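Local structure of 4-hydroxy-tetrahydrodipicolinate synthase (Aquifex aeolicus, 2EHH) at residues L50-H55 against V85-H90; M194-A199 against G224-A229; A255-M258 against E263-F266. The protein probably catalyses the condensation of pyruvate with (S)-aspartate-beta-semialdehyde to 4-hydroxy-tetrahydrodipicolinate, a step of lysine biosynthesis by the diaminopimelate pathway. All coordinates share one frame; numbering follows the deposited sequence.

The three contacts lie outside the strands of one eight-stranded parallel barrel. Contact 1 joins the barrel helices 52-66 and 81-93; the side chain of His55 is about 9 Å from that of Thr43 and about 11 Å from that of Tyr132, both predicted catalytic residues. Contact 2 lies on the opposite side of the chain's centre, its centre 36 Å from that of contact 1, and meets a second subunit; its Met195 side chain is about 11 Å from that of Ile203, predicted to bind pyruvate. Contact 3 folds the loop after helix 250-258 back onto that helix, away from the predicted sites; its nearest atoms are about 9 Å from contact 1 and 21 Å from contact 2.

Contact 1. Residues L50-H55 against V85-H90; sequences LTFEEH and VHLTAH
Phe52 and Leu87 both place CG anti to the backbone N (chi1 171° and -169°), and these torsions send the two side chains past each other in opposite directions between helices 52-66 and 81-93. No hydrogen bond crosses between the segments; the contact is made by carbon atoms. Phe52 CE1 lies 4.0 Å from Leu87 CD1, with the methyl approaching the phenyl ring at a slant, while the second branch of the leucine serves the other neighbour: Leu87 CD2 is 3.8 Å from His55 CD2. Leu87 thus forks between an exposed phenylalanine and a buried histidine, and it crosses the latter at about a right angle.

The imidazole of His55 is steadied from its own segment. Leu50 CD1 rests 4.0 Å above one ring face, displaced toward the rim, and Thr51 O lies at the ring edge, in plane, where it accepts a weak bond from His55 ND1 at 3.3 Å. Thr51 is also the N-cap of helix 52-66. In a capping box, Glu54 N donates to Thr51 OG1 (3.0 Å) and Thr51 N donates to Glu54 OE1 (2.8 Å, nearly straight at 172°), the latter through the anti lone pair of the carboxylate. Glu54 OE1 has a second partner in Arg267, a salt bridge that would further favour the charged carboxylate.

Farther along the helix pair, His90 NE2 is hydrogen-bonded to Glu56 O, adding a polar tie to the apolar one. Helix 81-93 in turn packs through Val85 and Thr88 on helix 111-124, so the contact is one link in the ring of helices around the barrel strands, between the helices that follow strands 37-40 and 71-75.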
# COMPACT_ATOMS: atom_id res chain seq x y z
N LEU A 50 -20.60 -5.16 21.37
CA LEU A 50 -21.96 -5.46 21.81
C LEU A 50 -22.07 -6.97 21.91
O LEU A 50 -21.58 -7.69 21.05
CB LEU A 50 -22.99 -4.96 20.81
CG LEU A 50 -23.19 -3.46 20.62
CD1 LEU A 50 -24.21 -3.21 19.51
CD2 LEU A 50 -23.65 -2.84 21.93
N THR A 51 -22.72 -7.46 22.96
CA THR A 51 -22.89 -8.90 23.11
C THR A 51 -23.93 -9.35 22.10
O THR A 51 -24.76 -8.55 21.67
CB THR A 51 -23.39 -9.27 24.51
OG1 THR A 51 -24.76 -8.92 24.64
CG2 THR A 51 -22.58 -8.54 25.57
N PHE A 52 -23.87 -10.62 21.72
CA PHE A 52 -24.81 -11.19 20.76
C PHE A 52 -26.25 -10.87 21.18
O PHE A 52 -27.11 -10.61 20.34
CB PHE A 52 -24.61 -12.70 20.68
CG PHE A 52 -25.66 -13.41 19.88
CD1 PHE A 52 -25.62 -13.42 18.49
CD2 PHE A 52 -26.70 -14.07 20.53
CE1 PHE A 52 -26.61 -14.06 17.76
CE2 PHE A 52 -27.70 -14.72 19.81
CZ PHE A 52 -27.65 -14.72 18.41
N GLU A 53 -26.49 -10.90 22.48
CA GLU A 53 -27.82 -10.62 23.01
C GLU A 53 -28.19 -9.14 22.91
O GLU A 53 -29.36 -8.79 22.70
CB GLU A 53 -27.92 -11.10 24.46
CG GLU A 53 -29.18 -10.64 25.18
CD GLU A 53 -29.36 -11.33 26.52
OE1 GLU A 53 -28.39 -11.37 27.30
OE2 GLU A 53 -30.48 -11.82 26.78
N GLU A 54 -27.21 -8.26 23.09
CA GLU A 54 -27.48 -6.84 22.99
C GLU A 54 -27.81 -6.54 21.53
O GLU A 54 -28.65 -5.69 21.25
CB GLU A 54 -26.26 -6.01 23.44
CG GLU A 54 -26.04 -6.03 24.95
CD GLU A 54 -24.77 -5.32 25.38
OE1 GLU A 54 -23.72 -5.55 24.74
OE2 GLU A 54 -24.81 -4.54 26.36
N HIS A 55 -27.17 -7.26 20.61
CA HIS A 55 -27.43 -7.09 19.19
C HIS A 55 -28.89 -7.37 18.90
O HIS A 55 -29.57 -6.57 18.26
CB HIS A 55 -26.60 -8.07 18.34
CG HIS A 55 -25.32 -7.50 17.82
ND1 HIS A 55 -24.21 -7.31 18.61
CD2 HIS A 55 -24.97 -7.11 16.57
CE1 HIS A 55 -23.22 -6.83 17.87
NE2 HIS A 55 -23.66 -6.70 16.63
N VAL A 85 -25.73 -16.36 10.19
CA VAL A 85 -27.02 -16.89 9.78
C VAL A 85 -28.03 -16.70 10.91
O VAL A 85 -29.13 -16.20 10.70
CB VAL A 85 -26.94 -18.40 9.44
CG1 VAL A 85 -28.35 -18.96 9.25
CG2 VAL A 85 -26.14 -18.60 8.16
N HIS A 86 -27.64 -17.11 12.12
CA HIS A 86 -28.54 -16.98 13.26
C HIS A 86 -28.98 -15.54 13.53
O HIS A 86 -30.16 -15.28 13.73
CB HIS A 86 -27.89 -17.56 14.52
CG HIS A 86 -27.98 -19.05 14.61
ND1 HIS A 86 -27.82 -19.75 15.79
CD2 HIS A 86 -28.21 -19.99 13.65
CE1 HIS A 86 -27.96 -21.04 15.56
NE2 HIS A 86 -28.20 -21.22 14.27
N LEU A 87 -28.03 -14.61 13.53
CA LEU A 87 -28.36 -13.21 13.78
C LEU A 87 -29.22 -12.63 12.67
O LEU A 87 -30.12 -11.83 12.91
CB LEU A 87 -27.09 -12.39 13.95
CG LEU A 87 -27.28 -10.96 14.47
CD1 LEU A 87 -28.13 -10.98 15.74
CD2 LEU A 87 -25.92 -10.33 14.75
N THR A 88 -28.96 -13.05 11.43
CA THR A 88 -29.74 -12.55 10.31
C THR A 88 -31.15 -13.13 10.41
O THR A 88 -32.13 -12.46 10.07
CB THR A 88 -29.09 -12.94 8.97
OG1 THR A 88 -27.76 -12.40 8.91
CG2 THR A 88 -29.89 -12.39 7.80
N ALA A 89 -31.25 -14.37 10.88
CA ALA A 89 -32.56 -15.01 11.05
C ALA A 89 -33.36 -14.21 12.07
O ALA A 89 -34.55 -13.96 11.88
CB ALA A 89 -32.38 -16.45 11.53
N HIS A 90 -32.69 -13.81 13.15
CA HIS A 90 -33.33 -13.02 14.20
C HIS A 90 -33.88 -11.71 13.65
O HIS A 90 -35.03 -11.35 13.92
CB HIS A 90 -32.32 -12.71 15.31
CG HIS A 90 -32.83 -11.75 16.34
ND1 HIS A 90 -33.77 -12.10 17.29
CD2 HIS A 90 -32.58 -10.43 16.53
CE1 HIS A 90 -34.06 -11.04 18.03
NE2 HIS A 90 -33.35 -10.01 17.58

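Contact 2. Residues M194-A199 against G224-A229; sequences MMALGA and GDFRRA
Phe226 pushes the far end of its ring against the backbone at Met195 and Ala196. Its CZ comes within 3.4 Å of Ala196 CA, a close approach for two carbons, and 4.0 Å from Met195 C. The alanine methyl joins in, with Ala196 CB 3.8 Å from Phe226 CE1, so CZ and CE1 do most of the touching and the ring meets the helix at a slant. The ring reaches across because CG stands anti to the carbonyl carbon (chi1 -76°). The first bond of the Met195 side chain points toward 224-229, but its end turns off to pack on Ile218, Ala221 and Leu222 of helix 211-223.

Each segment holds the glycine of a Schellman motif at positive phi: Gly198 after helix 191-196 and Gly224 after helix 211-223. In the first, Ala199 N returns to Met194 O at 3.0 Å and Gly198 N to Met195 O. Helix 191-196 follows barrel strand 182-185 and helix 211-223 follows the last one, 201-204, so the contact joins the end of the barrel to the helix after it. After Gly224 the chain starts again as helix 226-242, N-capped by Asp225. Asp225 OD1 accepts from Arg228 N (3.1 Å), which meets it from above the carboxylate plane, 60° out of it, and more weakly from Arg227 N. This cap fixes the first turn, on which Phe226 rides.

The first-shell residues also face a second subunit of the homotetramer: Phe226 meets Phe226 of that subunit edge-to-face, Ala196 packs on its Ala196, and the carbonyl oxygens of Ala196 and Leu197 are hydrogen-bonded to its Arg230 and Tyr234, respectively.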
# COMPACT_ATOMS: atom_id res chain seq x y z
N MET A 194 -19.69 9.15 -6.05
CA MET A 194 -20.27 7.82 -6.24
C MET A 194 -21.68 7.91 -6.83
O MET A 194 -22.05 7.10 -7.68
CB MET A 194 -20.33 7.05 -4.92
CG MET A 194 -19.00 6.46 -4.50
SD MET A 194 -19.23 5.13 -3.31
CE MET A 194 -17.51 4.95 -2.69
N MET A 195 -22.46 8.89 -6.39
CA MET A 195 -23.81 9.03 -6.92
C MET A 195 -23.78 9.55 -8.36
O MET A 195 -24.65 9.24 -9.16
CB MET A 195 -24.66 9.91 -6.01
CG MET A 195 -25.02 9.19 -4.71
SD MET A 195 -26.12 10.10 -3.62
CE MET A 195 -27.71 9.78 -4.43
N ALA A 196 -22.75 10.33 -8.69
CA ALA A 196 -22.63 10.84 -10.05
C ALA A 196 -22.42 9.63 -10.98
O ALA A 196 -22.78 9.68 -12.16
CB ALA A 196 -21.45 11.80 -10.15
N LEU A 197 -21.87 8.55 -10.43
CA LEU A 197 -21.62 7.33 -11.18
C LEU A 197 -22.78 6.33 -11.13
O LEU A 197 -22.74 5.30 -11.81
CB LEU A 197 -20.35 6.64 -10.68
CG LEU A 197 -19.01 7.22 -11.15
CD1 LEU A 197 -17.87 6.67 -10.29
CD2 LEU A 197 -18.80 6.87 -12.61
N GLY A 198 -23.80 6.61 -10.33
CA GLY A 198 -24.93 5.70 -10.27
C GLY A 198 -25.30 5.13 -8.90
O GLY A 198 -26.25 4.35 -8.81
N ALA A 199 -24.56 5.50 -7.85
CA ALA A 199 -24.87 5.01 -6.51
C ALA A 199 -26.25 5.57 -6.17
O ALA A 199 -26.62 6.63 -6.66
CB ALA A 199 -23.84 5.50 -5.50
N GLY A 224 -30.12 14.90 -9.89
CA GLY A 224 -29.16 15.16 -10.95
C GLY A 224 -28.61 16.58 -10.94
O GLY A 224 -27.93 16.99 -11.88
N ASP A 225 -28.90 17.31 -9.87
CA ASP A 225 -28.43 18.68 -9.73
C ASP A 225 -27.12 18.68 -8.96
O ASP A 225 -27.09 18.89 -7.74
CB ASP A 225 -29.47 19.52 -8.97
CG ASP A 225 -29.10 20.99 -8.90
OD1 ASP A 225 -27.97 21.34 -9.27
OD2 ASP A 225 -29.96 21.78 -8.47
N PHE A 226 -26.02 18.45 -9.66
CA PHE A 226 -24.72 18.39 -9.00
C PHE A 226 -24.12 19.75 -8.67
O PHE A 226 -23.13 19.83 -7.95
CB PHE A 226 -23.77 17.51 -9.80
CG PHE A 226 -24.06 16.04 -9.63
CD1 PHE A 226 -23.58 15.35 -8.52
CD2 PHE A 226 -24.90 15.38 -10.52
CE1 PHE A 226 -23.94 14.02 -8.29
CE2 PHE A 226 -25.26 14.05 -10.30
CZ PHE A 226 -24.78 13.37 -9.18
N ARG A 227 -24.71 20.82 -9.19
CA ARG A 227 -24.22 22.15 -8.86
C ARG A 227 -24.64 22.36 -7.41
O ARG A 227 -23.88 22.86 -6.59
CB ARG A 227 -24.89 23.23 -9.73
CG ARG A 227 -24.69 24.64 -9.18
CD ARG A 227 -25.54 25.66 -9.93
NE ARG A 227 -25.06 25.89 -11.29
CZ ARG A 227 -23.89 26.45 -11.58
NH1 ARG A 227 -23.08 26.85 -10.61
NH2 ARG A 227 -23.53 26.63 -12.85
N ARG A 228 -25.87 21.95 -7.10
CA ARG A 228 -26.39 22.07 -5.75
C ARG A 228 -25.70 21.04 -4.85
O ARG A 228 -25.40 21.31 -3.69
CB ARG A 228 -27.90 21.86 -5.74
CG ARG A 228 -28.54 21.81 -4.36
CD ARG A 228 -28.26 23.06 -3.54
NE ARG A 228 -28.93 23.01 -2.25
CZ ARG A 228 -28.63 23.78 -1.21
NH1 ARG A 228 -27.66 24.67 -1.30
NH2 ARG A 228 -29.29 23.64 -0.07
N ALA A 229 -25.45 19.85 -5.40
CA ALA A 229 -24.79 18.79 -4.65
C ALA A 229 -23.41 19.27 -4.21
O ALA A 229 -23.02 19.11 -3.05
CB ALA A 229 -24.67 17.53 -5.51

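Contact 3. Residues A255-M258 against E263-F266; sequences ACWM and EKEF
An entire lysine side chain is laid over one face of a tryptophan: Lys264 runs from the pyrrole end of the Trp257 indole to its benzene end, touching it with its methylene carbons and its ammonium group. Lys264 CB sits 3.5 Å from the centroid of the Trp257 five-membered ring and 8° off its normal, a well-centred CH-pi contact. Further out, Lys264 CD is 3.6 Å above the indole plane, over the middle of the ring system. The last atom, Lys264 NZ, lies 4.3 Å from the centroid of the Trp257 six-membered ring, 32° from the normal, an off-centre cation-pi interaction. The extended chain makes this path possible, with CG anti to the backbone N (chi1 -173°) and every later torsion trans. The backbone takes part as well, through the Glu263-Lys264 peptide: Lys264 N is 3.4 Å from Trp257 CD1, and Glu263 C is 4.0 Å from the same carbon.

Lys264 is the central residue of an inverse gamma turn, in which Glu265 N makes a weak bond to Glu263 O at 2.9 Å. The turn belongs to the loop between helices 250-258 and 275-287, in the C-terminal helical part that follows the barrel. After four intervening residues the loop doubles back on the tryptophan that helix 250-258 carries.

The ammonium group is also held by Glu278 of helix 275-287, through a salt bridge; Trp257 touches this glutamate too, so the loop and two helices converge at the lysine tip. On the backbone side of the tryptophan, Trp257 O accepts a hydrogen bond from the side-chain amide of the C-terminal residue, Asn294.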
# COMPACT_ATOMS: atom_id res chain seq x y z
N ALA A 255 -19.42 13.79 19.18
CA ALA A 255 -20.21 14.91 18.67
C ALA A 255 -21.64 14.82 19.18
O ALA A 255 -22.23 15.83 19.59
CB ALA A 255 -20.20 14.91 17.14
N CYS A 256 -22.21 13.62 19.15
CA CYS A 256 -23.57 13.41 19.63
C CYS A 256 -23.65 13.74 21.11
O CYS A 256 -24.66 14.25 21.59
CB CYS A 256 -24.02 11.96 19.38
SG CYS A 256 -24.21 11.54 17.63
N TRP A 257 -22.58 13.44 21.85
CA TRP A 257 -22.54 13.74 23.28
C TRP A 257 -22.58 15.25 23.45
O TRP A 257 -23.29 15.76 24.32
CB TRP A 257 -21.26 13.19 23.91
CG TRP A 257 -20.93 13.83 25.23
CD1 TRP A 257 -21.59 13.65 26.42
CD2 TRP A 257 -19.87 14.76 25.49
NE1 TRP A 257 -21.00 14.42 27.40
CE2 TRP A 257 -19.94 15.11 26.86
CE3 TRP A 257 -18.87 15.33 24.70
CZ2 TRP A 257 -19.05 16.00 27.45
CZ3 TRP A 257 -17.98 16.22 25.29
CH2 TRP A 257 -18.07 16.55 26.65
N MET A 258 -21.82 15.96 22.63
CA MET A 258 -21.77 17.41 22.68
C MET A 258 -23.15 18.01 22.41
O MET A 258 -23.49 19.07 22.93
CB MET A 258 -20.76 17.96 21.67
CG MET A 258 -19.33 17.58 21.97
SD MET A 258 -18.17 18.37 20.85
CE MET A 258 -16.61 17.91 21.62
N GLU A 263 -24.54 9.75 26.31
CA GLU A 263 -23.49 9.88 27.31
C GLU A 263 -22.16 9.72 26.60
O GLU A 263 -22.07 9.06 25.57
CB GLU A 263 -23.64 8.79 28.37
CG GLU A 263 -24.92 8.87 29.17
CD GLU A 263 -25.07 10.19 29.89
OE1 GLU A 263 -24.17 10.53 30.69
OE2 GLU A 263 -26.08 10.89 29.66
N LYS A 264 -21.12 10.34 27.16
CA LYS A 264 -19.79 10.25 26.59
C LYS A 264 -19.21 8.94 27.12
O LYS A 264 -18.39 8.94 28.04
CB LYS A 264 -18.95 11.43 27.07
CG LYS A 264 -17.58 11.56 26.43
CD LYS A 264 -16.89 12.81 26.95
CE LYS A 264 -15.55 13.03 26.28
NZ LYS A 264 -14.93 14.28 26.79
N GLU A 265 -19.65 7.83 26.54
CA GLU A 265 -19.19 6.52 26.99
C GLU A 265 -19.02 5.52 25.85
O GLU A 265 -19.94 5.29 25.07
CB GLU A 265 -20.19 5.95 28.01
CG GLU A 265 -19.83 4.60 28.61
CD GLU A 265 -20.83 4.15 29.67
OE1 GLU A 265 -21.21 4.98 30.52
OE2 GLU A 265 -21.24 2.97 29.65
N PHE A 266 -17.82 4.94 25.77
CA PHE A 266 -17.50 3.94 24.76
C PHE A 266 -17.16 2.66 25.50
O PHE A 266 -17.11 2.63 26.73
CB PHE A 266 -16.26 4.34 23.95
CG PHE A 266 -16.35 5.68 23.28
CD1 PHE A 266 -16.13 6.85 23.99
CD2 PHE A 266 -16.63 5.76 21.92
CE1 PHE A 266 -16.17 8.09 23.36
CE2 PHE A 266 -16.68 6.99 21.28
CZ PHE A 266 -16.45 8.16 22.00